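Local coordinates for ribokinase (Staphylococcus aureus, PDB 3RY7), which catalyses the magnesium-dependent transfer of a phosphate from ATP to O-5 of ribose, giving ribose 5-phosphate for nucleotide synthesis and the pentose phosphate pathway, at residues A[61-66]-A[86-91]; A[9-14]-A[67-72]; A[115-120]-A[142-147]; A[122-127]-A[149-154]. All coordinates share one frame; numbering follows the deposited sequence.

Interaction 1 (A[61-66]-A[86-91]); sequences TKIGTD and IIKTAE
Thr61 and Ile86 lie side by side at the start of a parallel strand pairing that closes the beta-alpha-beta unit of strand 56-64, helix 70-78 and strand 87-89, the last being the outermost strand on this side of the large sheet. The beta-branched Thr61 divides its duties: with OG1 anti to its own nitrogen (chi1 -169°), the hydroxyl bonds Gly9 O and Thr11 OG1, while CG2 meets Ile86 CG1 at 3.7 Å. Thr61 O receives Ile87 N in an almost straight bond of 2.9 Å. Lys62 comes next, fully extended, its methylenes running over Ile87 until CE reaches Thr89 CB at 3.7 Å. This long apolar shaft lets its ammonium group bond Thr118 O and form a salt bridge with Asp123. Lys62 NZ also donates to a water at 2.7 Å; the water donates in turn to Glu91 OE2 and is hydrogen-bonded to Thr89 OG1, linking two charges too far apart for a direct salt bridge. Ile63 turns to the other face, packing on Leu73 of helix 70-78 and, through CG1, on the Lys88 methylenes. Its backbone reaches both neighbours of Lys88, as parallel strands require: Ile63 N bonds Ile87 O, and Ile63 O takes Thr89 N, both at 2.9 Å. Further along, Thr65 keeps in touch by setting its OG1 3.7 Å from Ala90 CB.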
loop_
_atom_site.group_PDB
_atom_site.type_symbol
_atom_site.label_atom_id
_atom_site.label_comp_id
_atom_site.label_asym_id
_atom_site.label_seq_id
_atom_site.Cartn_x
_atom_site.Cartn_y
_atom_site.Cartn_z
ATOM N N THR A 61 -19.219 -1.007 -20.137
ATOM C CA THR A 61 -18.130 -1.945 -20.290
ATOM C C THR A 61 -18.756 -3.299 -20.572
ATOM O O THR A 61 -19.934 -3.512 -20.289
ATOM C CB THR A 61 -17.243 -1.957 -19.018
ATOM O OG1 THR A 61 -16.033 -2.678 -19.272
ATOM C CG2 THR A 61 -17.985 -2.575 -17.850
ATOM N N LYS A 62 -17.991 -4.196 -21.172
ATOM C CA LYS A 62 -18.509 -5.506 -21.528
ATOM C C LYS A 62 -17.628 -6.606 -20.952
ATOM O O LYS A 62 -16.465 -6.745 -21.327
ATOM C CB LYS A 62 -18.605 -5.652 -23.044
ATOM C CG LYS A 62 -19.484 -6.812 -23.510
ATOM C CD LYS A 62 -19.558 -6.835 -25.035
ATOM C CE LYS A 62 -20.630 -7.794 -25.569
ATOM N NZ LYS A 62 -20.632 -7.788 -27.087
ATOM N N ILE A 63 -18.201 -7.379 -20.038
ATOM C CA ILE A 63 -17.525 -8.532 -19.471
ATOM C C ILE A 63 -18.207 -9.821 -19.904
ATOM O O ILE A 63 -19.219 -9.808 -20.623
ATOM C CB ILE A 63 -17.541 -8.488 -17.955
ATOM C CG1 ILE A 63 -18.984 -8.467 -17.444
ATOM C CG2 ILE A 63 -16.767 -7.258 -17.466
ATOM C CD1 ILE A 63 -19.089 -8.240 -15.939
ATOM N N GLY A 64 -17.645 -10.942 -19.473
ATOM C CA GLY A 64 -18.206 -12.225 -19.819
ATOM C C GLY A 64 -19.254 -12.642 -18.799
ATOM O O GLY A 64 -19.592 -11.888 -17.878
ATOM N N THR A 65 -19.764 -13.857 -18.974
ATOM C CA THR A 65 -20.716 -14.434 -18.046
ATOM C C THR A 65 -19.998 -15.443 -17.141
ATOM O O THR A 65 -20.627 -16.297 -16.518
ATOM C CB THR A 65 -21.867 -15.116 -18.808
ATOM O OG1 THR A 65 -21.326 -16.012 -19.791
ATOM C CG2 THR A 65 -22.737 -14.053 -19.521
ATOM N N ASP A 66 -18.676 -15.328 -17.077
ATOM C CA ASP A 66 -17.854 -16.223 -16.271
ATOM C C ASP A 66 -17.731 -15.786 -14.806
ATOM O O ASP A 66 -17.249 -16.544 -13.976
ATOM C CB ASP A 66 -16.467 -16.442 -16.912
ATOM C CG ASP A 66 -15.768 -15.130 -17.279
ATOM O OD1 ASP A 66 -14.706 -15.180 -17.937
ATOM O OD2 ASP A 66 -16.289 -14.055 -16.913
ATOM N N ILE A 86 -23.669 -1.927 -17.964
ATOM C CA ILE A 86 -22.664 -2.971 -18.135
ATOM C C ILE A 86 -23.261 -4.193 -18.835
ATOM O O ILE A 86 -24.342 -4.668 -18.476
ATOM C CB ILE A 86 -22.058 -3.403 -16.799
ATOM C CG1 ILE A 86 -21.286 -2.243 -16.181
ATOM C CG2 ILE A 86 -21.152 -4.621 -16.996
ATOM C CD1 ILE A 86 -20.721 -2.564 -14.823
ATOM N N ILE A 87 -22.545 -4.694 -19.831
ATOM C CA ILE A 87 -22.999 -5.788 -20.671
ATOM C C ILE A 87 -22.272 -7.081 -20.316
ATOM O O ILE A 87 -21.067 -7.061 -20.078
ATOM C CB ILE A 87 -22.701 -5.462 -22.148
ATOM C CG1 ILE A 87 -23.388 -4.161 -22.550
ATOM C CG2 ILE A 87 -23.134 -6.604 -23.068
ATOM C CD1 ILE A 87 -22.473 -3.238 -23.322
ATOM N N LYS A 88 -22.998 -8.199 -20.281
ATOM C CA LYS A 88 -22.378 -9.521 -20.084
ATOM C C LYS A 88 -22.633 -10.377 -21.294
ATOM O O LYS A 88 -23.747 -10.412 -21.811
ATOM C CB LYS A 88 -22.916 -10.232 -18.847
ATOM C CG LYS A 88 -22.708 -9.464 -17.563
ATOM C CD LYS A 88 -22.965 -10.336 -16.338
ATOM C CE LYS A 88 -23.060 -9.500 -15.064
ATOM N NZ LYS A 88 -23.270 -10.345 -13.838
ATOM N N THR A 89 -21.599 -11.064 -21.751
ATOM C CA THR A 89 -21.711 -11.873 -22.945
ATOM C C THR A 89 -21.074 -13.240 -22.728
ATOM O O THR A 89 -20.081 -13.364 -21.993
ATOM C CB THR A 89 -21.024 -11.223 -24.131
ATOM O OG1 THR A 89 -21.233 -12.039 -25.281
ATOM C CG2 THR A 89 -19.519 -11.072 -23.891
ATOM N N ALA A 90 -21.657 -14.253 -23.368
ATOM C CA ALA A 90 -21.134 -15.616 -23.322
ATOM C C ALA A 90 -20.257 -15.838 -24.538
ATOM O O ALA A 90 -19.637 -16.874 -24.681
ATOM C CB ALA A 90 -22.269 -16.624 -23.304
ATOM N N GLU A 91 -20.200 -14.832 -25.401
ATOM C CA GLU A 91 -19.379 -14.869 -26.603
ATOM C C GLU A 91 -17.880 -14.986 -26.307
ATOM O O GLU A 91 -17.107 -15.518 -27.113
ATOM C CB GLU A 91 -19.638 -13.602 -27.424
ATOM C CG GLU A 91 -18.682 -13.392 -28.620
ATOM C CD GLU A 91 -19.099 -12.215 -29.514
ATOM O OE1 GLU A 91 -18.474 -12.011 -30.581
ATOM O OE2 GLU A 91 -20.055 -11.496 -29.140
HETATM O O HOH W 1 -21.695 -10.254 -27.488
#

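Interaction 2 (A[9-14]-A[67-72])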
loop_
_atom_site.group_PDB
_atom_site.type_symbol
_atom_site.label_atom_id
_atom_site.label_comp_id
_atom_site.label_asym_id
_atom_site.label_seq_id
_atom_site.Cartn_x
_atom_site.Cartn_y
_atom_site.Cartn_z
ATOM N N GLY A 9 -15.244 1.780 -21.949
ATOM C CA GLY A 9 -13.978 1.079 -21.996
ATOM C C GLY A 9 -13.918 -0.290 -21.353
ATOM O O GLY A 9 -14.941 -0.935 -21.102
ATOM N N SER A 10 -12.689 -0.728 -21.100
ATOM C CA SER A 10 -12.403 -2.110 -20.760
ATOM C C SER A 10 -12.456 -2.402 -19.263
ATOM O O SER A 10 -12.130 -1.554 -18.425
ATOM C CB SER A 10 -11.013 -2.461 -21.271
ATOM O OG SER A 10 -10.039 -1.621 -20.658
ATOM N N THR A 11 -12.859 -3.620 -18.940
ATOM C CA THR A 11 -12.663 -4.167 -17.601
ATOM C C THR A 11 -11.834 -5.428 -17.744
ATOM O O THR A 11 -12.164 -6.303 -18.558
ATOM C CB THR A 11 -13.997 -4.503 -16.920
ATOM O OG1 THR A 11 -14.738 -3.297 -16.709
ATOM C CG2 THR A 11 -13.748 -5.178 -15.556
ATOM N N ASN A 12 -10.741 -5.507 -16.986
ATOM C CA ASN A 12 -9.833 -6.641 -17.060
ATOM C C ASN A 12 -9.669 -7.277 -15.689
ATOM O O ASN A 12 -9.717 -6.581 -14.678
ATOM C CB ASN A 12 -8.440 -6.198 -17.528
ATOM C CG ASN A 12 -8.353 -5.959 -19.027
ATOM O OD1 ASN A 12 -9.197 -6.427 -19.803
ATOM N ND2 ASN A 12 -7.300 -5.248 -19.448
ATOM N N VAL A 13 -9.459 -8.588 -15.644
ATOM C CA VAL A 13 -8.947 -9.190 -14.424
ATOM C C VAL A 13 -7.443 -9.381 -14.603
ATOM O O VAL A 13 -7.008 -10.150 -15.451
ATOM C CB VAL A 13 -9.663 -10.504 -14.075
ATOM C CG1 VAL A 13 -9.026 -11.143 -12.849
ATOM C CG2 VAL A 13 -11.160 -10.247 -13.859
ATOM N N ASP A 14 -6.657 -8.634 -13.831
ATOM C CA ASP A 14 -5.202 -8.739 -13.888
ATOM C C ASP A 14 -4.694 -9.908 -13.037
ATOM O O ASP A 14 -4.920 -9.952 -11.837
ATOM C CB ASP A 14 -4.560 -7.444 -13.383
ATOM C CG ASP A 14 -4.844 -6.239 -14.281
ATOM O OD1 ASP A 14 -5.383 -6.407 -15.402
ATOM O OD2 ASP A 14 -4.508 -5.116 -13.852
ATOM N N GLY A 67 -18.197 -14.588 -14.485
ATOM C CA GLY A 67 -18.200 -14.140 -13.111
ATOM C C GLY A 67 -16.836 -13.771 -12.551
ATOM O O GLY A 67 -16.722 -13.450 -11.372
ATOM N N VAL A 68 -15.797 -13.775 -13.380
ATOM C CA VAL A 68 -14.456 -13.538 -12.850
ATOM C C VAL A 68 -14.224 -12.090 -12.421
ATOM O O VAL A 68 -13.316 -11.816 -11.648
ATOM C CB VAL A 68 -13.332 -13.993 -13.807
ATOM C CG1 VAL A 68 -13.301 -15.515 -13.920
ATOM C CG2 VAL A 68 -13.481 -13.371 -15.172
ATOM N N ALA A 69 -15.041 -11.164 -12.910
ATOM C CA ALA A 69 -14.905 -9.759 -12.511
ATOM C C ALA A 69 -15.988 -9.318 -11.535
ATOM O O ALA A 69 -16.176 -8.125 -11.313
ATOM C CB ALA A 69 -14.905 -8.858 -13.731
ATOM N N ASP A 70 -16.707 -10.276 -10.953
ATOM C CA ASP A 70 -17.769 -9.937 -10.016
ATOM C C ASP A 70 -17.229 -9.112 -8.844
ATOM O O ASP A 70 -17.952 -8.291 -8.272
ATOM C CB ASP A 70 -18.479 -11.192 -9.493
ATOM C CG ASP A 70 -19.453 -11.792 -10.507
ATOM O OD1 ASP A 70 -19.630 -11.232 -11.613
ATOM O OD2 ASP A 70 -20.056 -12.836 -10.185
ATOM N N PHE A 71 -15.970 -9.323 -8.472
ATOM C CA PHE A 71 -15.437 -8.560 -7.352
ATOM C C PHE A 71 -15.212 -7.116 -7.769
ATOM O O PHE A 71 -15.360 -6.197 -6.961
ATOM C CB PHE A 71 -14.169 -9.185 -6.769
ATOM C CG PHE A 71 -12.960 -9.067 -7.648
ATOM C CD1 PHE A 71 -12.697 -10.020 -8.621
ATOM C CD2 PHE A 71 -12.068 -8.022 -7.477
ATOM C CE1 PHE A 71 -11.573 -9.926 -9.423
ATOM C CE2 PHE A 71 -10.943 -7.919 -8.272
ATOM C CZ PHE A 71 -10.694 -8.870 -9.252
ATOM N N ILE A 72 -14.874 -6.923 -9.037
ATOM C CA ILE A 72 -14.740 -5.583 -9.588
ATOM C C ILE A 72 -16.081 -4.867 -9.594
ATOM O O ILE A 72 -16.167 -3.717 -9.218
ATOM C CB ILE A 72 -14.160 -5.612 -11.016
ATOM C CG1 ILE A 72 -12.881 -6.457 -11.051
ATOM C CG2 ILE A 72 -13.914 -4.190 -11.514
ATOM C CD1 ILE A 72 -12.272 -6.630 -12.464
#
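Val13 and Thr11 project their methyl groups at the start of helix 70-78, and apolar packing carries the contact. Val13 CG2 is the busier branch: it sits 4.0 Å from both Ala69 CB and Ile72 CD1, and 4.1 Å from Val68 CG2. Val13 CG1, anti to the backbone nitrogen (chi1 176°), is directed instead to the rim of the Phe71 ring, close to the ring plane and 4.4 Å from Phe71 CE1. Thr11 and Ile72 meet tip to tip, CG2 to CD1 at 3.7 Å; this end of the isoleucine touches both the threonine and the valine methyls. The Phe71 ring has Ile72 CG1 over one face, toward the rim.

Thr11 and Val13 lie where the large sheet passes into the smaller four-stranded sheet, the lid of the ribokinase fold, and Asn12, Val13 and Asp14 probably line the sugar site. Asp14 here holds a glycerol.

Contacts with backbone oxygens form a second group. Ile72 CD1 presses on Asn12 O at 3.4 Å, and Val13 CG2 on Val68 O at 3.5 Å. Backbone groups find partners elsewhere: Thr11 N bonds Asn116 OD1, and Val13 pairs with strand 95-101. Within 67-72, a type I turn opens at Gly67, whose positive phi (73°) suits glycine, and Asp70 N returns to Gly67 O.

Interaction 3 (A[115-120]-A[142-147]); sequences ANMTMT and EVPIPA
Pro144 fits its ring against a row of backbone carbonyls in 115-120. Pro144 CG approaches Met119 O at 3.2 Å, while Pro144 CD approaches Asn116 O at 3.3 Å. The compact ring presents these carbons to the oxygens, and proline is well tolerated at the N-cap of helix 145-157, where a backbone N-H would have no partner within the helix.

Apolar side chains extend the packing. Met119 CE reaches Val143 CG2 at 4.0 Å, and its CG lies over the small Ala147 CB. Met117 is coiled, bent at both chi2 (-59°) and chi3 (-71°), which brings Met117 SD over segment 142-147, 3.5 Å from Glu142 O.

Hydrogen bonding acts within each segment or beyond the pair. Thr118 OG1 donates to Ala115 O at 2.8 Å, a carbonyl also taken by Thr118 N, which tightens the 3-10 turn. Glu142, a probable ribose ligand, accepts the backbone N of Lys42 at OE1, which is also bonded to Ser10 OG, while OE2 holds a glycerol.

Around this joint, Met119 packs on Lys62 of strand 56-64 and Ala115 on Thr89 of strand 87-89, while the chain runs on through the N-cap Thr120 into helix 121-125.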
loop_
_atom_site.group_PDB
_atom_site.type_symbol
_atom_site.label_atom_id
_atom_site.label_comp_id
_atom_site.label_asym_id
_atom_site.label_seq_id
_atom_site.Cartn_x
_atom_site.Cartn_y
_atom_site.Cartn_z
ATOM N N ALA A 115 -14.153 -10.276 -23.720
ATOM C CA ALA A 115 -15.442 -9.580 -23.859
ATOM C C ALA A 115 -15.305 -8.107 -24.257
ATOM O O ALA A 115 -16.159 -7.587 -24.971
ATOM C CB ALA A 115 -16.259 -9.699 -22.569
ATOM N N ASN A 116 -14.252 -7.442 -23.768
ATOM C CA ASN A 116 -14.002 -6.045 -24.113
ATOM C C ASN A 116 -13.983 -5.823 -25.620
ATOM O O ASN A 116 -14.557 -4.861 -26.115
ATOM C CB ASN A 116 -12.677 -5.530 -23.527
ATOM C CG ASN A 116 -12.642 -5.577 -22.014
ATOM O OD1 ASN A 116 -13.514 -5.032 -21.330
ATOM N ND2 ASN A 116 -11.606 -6.217 -21.475
ATOM N N MET A 117 -13.313 -6.711 -26.333
ATOM C CA MET A 117 -13.162 -6.580 -27.778
ATOM C C MET A 117 -14.322 -7.191 -28.572
ATOM O O MET A 117 -14.244 -7.329 -29.793
ATOM C CB MET A 117 -11.812 -7.141 -28.224
ATOM C CG MET A 117 -10.633 -6.326 -27.659
ATOM S SD MET A 117 -10.726 -4.591 -28.180
ATOM C CE MET A 117 -10.316 -4.744 -29.905
ATOM N N THR A 118 -15.404 -7.549 -27.885
ATOM C CA THR A 118 -16.626 -7.909 -28.603
ATOM C C THR A 118 -17.672 -6.781 -28.526
ATOM O O THR A 118 -18.798 -6.942 -29.001
ATOM C CB THR A 118 -17.249 -9.206 -28.054
ATOM O OG1 THR A 118 -17.829 -8.952 -26.767
ATOM C CG2 THR A 118 -16.184 -10.329 -27.961
ATOM N N MET A 119 -17.312 -5.648 -27.915
ATOM C CA MET A 119 -18.293 -4.584 -27.742
ATOM C C MET A 119 -18.603 -4.000 -29.107
ATOM O O MET A 119 -17.682 -3.701 -29.856
ATOM C CB MET A 119 -17.792 -3.493 -26.807
ATOM C CG MET A 119 -18.884 -2.517 -26.462
ATOM S SD MET A 119 -18.351 -1.091 -25.498
ATOM C CE MET A 119 -18.147 -1.814 -23.870
ATOM N N THR A 120 -19.894 -3.869 -29.424
ATOM C CA THR A 120 -20.344 -3.414 -30.751
ATOM C C THR A 120 -21.090 -2.078 -30.676
ATOM O O THR A 120 -21.508 -1.636 -29.594
ATOM C CB THR A 120 -21.351 -4.401 -31.383
ATOM O OG1 THR A 120 -22.523 -4.444 -30.567
ATOM C CG2 THR A 120 -20.772 -5.796 -31.520
ATOM N N GLU A 142 -8.904 -0.165 -25.470
ATOM C CA GLU A 142 -9.053 -1.581 -25.075
ATOM C C GLU A 142 -10.467 -2.083 -25.407
ATOM O O GLU A 142 -10.902 -3.149 -24.959
ATOM C CB GLU A 142 -8.700 -1.787 -23.596
ATOM C CG GLU A 142 -7.218 -1.464 -23.320
ATOM C CD GLU A 142 -6.738 -1.870 -21.926
ATOM O OE1 GLU A 142 -7.548 -1.878 -20.970
ATOM O OE2 GLU A 142 -5.533 -2.167 -21.799
ATOM N N VAL A 143 -11.155 -1.300 -26.234
ATOM C CA VAL A 143 -12.490 -1.608 -26.714
ATOM C C VAL A 143 -12.469 -1.292 -28.232
ATOM O O VAL A 143 -11.581 -0.561 -28.697
ATOM C CB VAL A 143 -13.501 -0.767 -25.887
ATOM C CG1 VAL A 143 -14.370 0.079 -26.755
ATOM C CG2 VAL A 143 -14.296 -1.626 -24.901
ATOM N N PRO A 144 -13.393 -1.876 -29.024
ATOM C CA PRO A 144 -13.168 -1.740 -30.469
ATOM C C PRO A 144 -13.497 -0.340 -30.999
ATOM O O PRO A 144 -14.400 0.339 -30.517
ATOM C CB PRO A 144 -14.112 -2.788 -31.087
ATOM C CG PRO A 144 -14.483 -3.705 -29.940
ATOM C CD PRO A 144 -14.470 -2.834 -28.717
ATOM N N ILE A 145 -12.726 0.083 -31.982
ATOM C CA ILE A 145 -12.913 1.386 -32.609
ATOM C C ILE A 145 -14.357 1.674 -33.086
ATOM O O ILE A 145 -14.881 2.752 -32.808
ATOM C CB ILE A 145 -11.858 1.608 -33.715
ATOM C CG1 ILE A 145 -10.512 1.955 -33.059
ATOM C CG2 ILE A 145 -12.304 2.704 -34.711
ATOM C CD1 ILE A 145 -9.322 1.782 -33.970
ATOM N N PRO A 146 -15.013 0.706 -33.776
ATOM C CA PRO A 146 -16.399 0.977 -34.212
ATOM C C PRO A 146 -17.345 1.242 -33.027
ATOM O O PRO A 146 -18.268 2.040 -33.154
ATOM C CB PRO A 146 -16.803 -0.293 -34.985
ATOM C CG PRO A 146 -15.501 -0.920 -35.404
ATOM C CD PRO A 146 -14.518 -0.591 -34.273
ATOM N N ALA A 147 -17.104 0.622 -31.877
ATOM C CA ALA A 147 -17.901 0.963 -30.707
ATOM C C ALA A 147 -17.639 2.401 -30.250
ATOM O O ALA A 147 -18.566 3.111 -29.837
ATOM C CB ALA A 147 -17.641 -0.012 -29.548
#

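Interaction 4 (A[122-127]-A[149-154]); sequences EDVINA and ISAFEI
Helix 121-125 and helix 145-157 pack at the periphery of the large alpha/beta domain, where Val124 and Ile125 of the first meet Ser150, Ala151 and Ile154 of the second. Val124 faces the partner helix directly. Val124 CG1, anti to the backbone nitrogen (chi1 175°), settles 3.5 Å from Ala151 CB, a close fit that the smallness of alanine permits. Val124 CG1 is also modelled 3.4 Å from Ser150 OG, a distance only as sure as the hydroxyl's position. Ile125 starts out along the edge of its helix and then bends at chi2 (44°), so that Ile125 CD1 turns inward to Ser150 OG and, at 4.0 Å, to Ile154 CD1.

Ser150 is the odd member. Its hydroxyl is buried between the valine and isoleucine methyls and finds no hydrogen-bond partner anywhere in the model, and its chi1 of 126° is far from any staggered position, so the exact place of OG should be read with caution. Serine is at least small enough to fit between the helices.

Helix 128-132 adjoins both helices: its Ile131 touches Val124, Ala151 and Ile154. Elsewhere on helix 145-157, Phe152 packs against strand 161-165, while Ile149 rests on helix 174-177.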
loop_
_atom_site.group_PDB
_atom_site.type_symbol
_atom_site.label_atom_id
_atom_site.label_comp_id
_atom_site.label_asym_id
_atom_site.label_seq_id
_atom_site.Cartn_x
_atom_site.Cartn_y
_atom_site.Cartn_z
ATOM N N GLU A 122 -24.058 -1.595 -31.444
ATOM C CA GLU A 122 -25.331 -1.876 -30.831
ATOM C C GLU A 122 -25.308 -1.972 -29.338
ATOM O O GLU A 122 -26.211 -1.538 -28.727
ATOM C CB GLU A 122 -26.094 -3.027 -31.477
ATOM C CG GLU A 122 -25.295 -4.000 -32.198
ATOM C CD GLU A 122 -24.662 -3.474 -33.421
ATOM O OE1 GLU A 122 -25.382 -3.067 -34.315
ATOM O OE2 GLU A 122 -23.449 -3.493 -33.516
ATOM N N ASP A 123 -24.239 -2.485 -28.767
ATOM C CA ASP A 123 -24.046 -2.432 -27.323
ATOM C C ASP A 123 -24.069 -0.986 -26.867
ATOM O O ASP A 123 -24.673 -0.653 -25.853
ATOM C CB ASP A 123 -22.710 -3.077 -26.933
ATOM C CG ASP A 123 -22.733 -4.591 -27.078
ATOM O OD1 ASP A 123 -23.795 -5.207 -26.788
ATOM O OD2 ASP A 123 -21.704 -5.158 -27.494
ATOM N N VAL A 124 -23.401 -0.128 -27.626
ATOM C CA VAL A 124 -23.308 1.283 -27.286
ATOM C C VAL A 124 -24.642 2.013 -27.445
ATOM O O VAL A 124 -25.065 2.734 -26.545
ATOM C CB VAL A 124 -22.238 1.983 -28.142
ATOM C CG1 VAL A 124 -22.240 3.502 -27.865
ATOM C CG2 VAL A 124 -20.850 1.367 -27.872
ATOM N N ILE A 125 -25.293 1.834 -28.594
ATOM C CA ILE A 125 -26.597 2.473 -28.862
ATOM C C ILE A 125 -27.520 2.144 -27.716
ATOM O O ILE A 125 -28.238 2.997 -27.187
ATOM C CB ILE A 125 -27.230 1.940 -30.148
ATOM C CG1 ILE A 125 -26.804 2.787 -31.339
ATOM C CG2 ILE A 125 -28.750 1.969 -30.045
ATOM C CD1 ILE A 125 -25.344 3.134 -31.350
ATOM N N ASN A 126 -27.465 0.885 -27.310
ATOM C CA ASN A 126 -28.249 0.413 -26.192
ATOM C C ASN A 126 -28.093 1.280 -24.944
ATOM O O ASN A 126 -29.001 1.346 -24.124
ATOM C CB ASN A 126 -27.869 -1.036 -25.887
ATOM C CG ASN A 126 -29.069 -1.894 -25.582
ATOM O OD1 ASN A 126 -29.640 -2.519 -26.481
ATOM N ND2 ASN A 126 -29.465 -1.931 -24.308
ATOM N N ALA A 127 -26.950 1.948 -24.804
ATOM C CA ALA A 127 -26.674 2.734 -23.600
ATOM C C ALA A 127 -26.781 4.245 -23.816
ATOM O O ALA A 127 -26.317 5.023 -22.990
ATOM C CB ALA A 127 -25.297 2.384 -23.067
ATOM N N ILE A 149 -16.486 4.944 -32.111
ATOM C CA ILE A 149 -17.057 5.839 -33.126
ATOM C C ILE A 149 -18.546 6.064 -32.861
ATOM O O ILE A 149 -19.047 7.197 -32.874
ATOM C CB ILE A 149 -16.845 5.288 -34.541
ATOM C CG1 ILE A 149 -15.378 5.422 -34.945
ATOM C CG2 ILE A 149 -17.720 6.032 -35.544
ATOM C CD1 ILE A 149 -15.046 4.708 -36.253
ATOM N N SER A 150 -19.253 4.984 -32.556
ATOM C CA SER A 150 -20.691 5.098 -32.376
ATOM C C SER A 150 -21.056 5.914 -31.121
ATOM O O SER A 150 -22.025 6.697 -31.126
ATOM C CB SER A 150 -21.335 3.707 -32.380
ATOM O OG SER A 150 -22.110 3.523 -31.217
ATOM N N ALA A 151 -20.270 5.750 -30.056
ATOM C CA ALA A 151 -20.501 6.502 -28.829
ATOM C C ALA A 151 -20.171 7.994 -29.031
ATOM O O ALA A 151 -20.854 8.870 -28.501
ATOM C CB ALA A 151 -19.680 5.920 -27.689
ATOM N N PHE A 152 -19.129 8.262 -29.816
ATOM C CA PHE A 152 -18.694 9.638 -30.067
ATOM C C PHE A 152 -19.645 10.345 -31.052
ATOM O O PHE A 152 -19.811 11.558 -30.986
ATOM C CB PHE A 152 -17.246 9.666 -30.585
ATOM C CG PHE A 152 -16.193 9.518 -29.495
ATOM C CD1 PHE A 152 -14.836 9.691 -29.793
ATOM C CD2 PHE A 152 -16.560 9.224 -28.180
ATOM C CE1 PHE A 152 -13.849 9.557 -28.785
ATOM C CE2 PHE A 152 -15.589 9.108 -27.167
ATOM C CZ PHE A 152 -14.228 9.270 -27.473
ATOM N N GLU A 153 -20.270 9.588 -31.952
ATOM C CA GLU A 153 -21.299 10.159 -32.855
ATOM C C GLU A 153 -22.503 10.646 -32.069
ATOM O O GLU A 153 -22.975 11.779 -32.249
ATOM C CB GLU A 153 -21.718 9.161 -33.922
ATOM C CG GLU A 153 -20.658 8.929 -34.983
ATOM C CD GLU A 153 -20.952 7.697 -35.825
ATOM O OE1 GLU A 153 -21.696 6.825 -35.310
ATOM O OE2 GLU A 153 -20.431 7.598 -36.974
ATOM N N ILE A 154 -22.955 9.812 -31.144
ATOM C CA ILE A 154 -24.036 10.180 -30.239
ATOM C C ILE A 154 -23.695 11.397 -29.402
ATOM O O ILE A 154 -24.507 12.327 -29.283
ATOM C CB ILE A 154 -24.392 9.012 -29.299
ATOM C CG1 ILE A 154 -24.960 7.827 -30.101
ATOM C CG2 ILE A 154 -25.369 9.459 -28.217
ATOM C CD1 ILE A 154 -25.172 6.584 -29.247
#

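In the fold
Only interaction 1 is built on backbone hydrogen bonds, as befits two strands of one sheet; the other three rest on side-chain packing. Interactions 2 and 4 are mostly buried, whereas 1 and 3 each grade from a buried side to an exposed one. Interactions 3 and 4 share helix 145-157, at its start and along its length, and their centres are about 11 Å apart. Lys62 ties interaction 1 to both, through Thr118 and Asp123. Interactions 2 and 3 meet at the probable sugar site, where Ser10 bonds Glu142, while interaction 4 lies away from any site. Thr61 joins interactions 1 and 2.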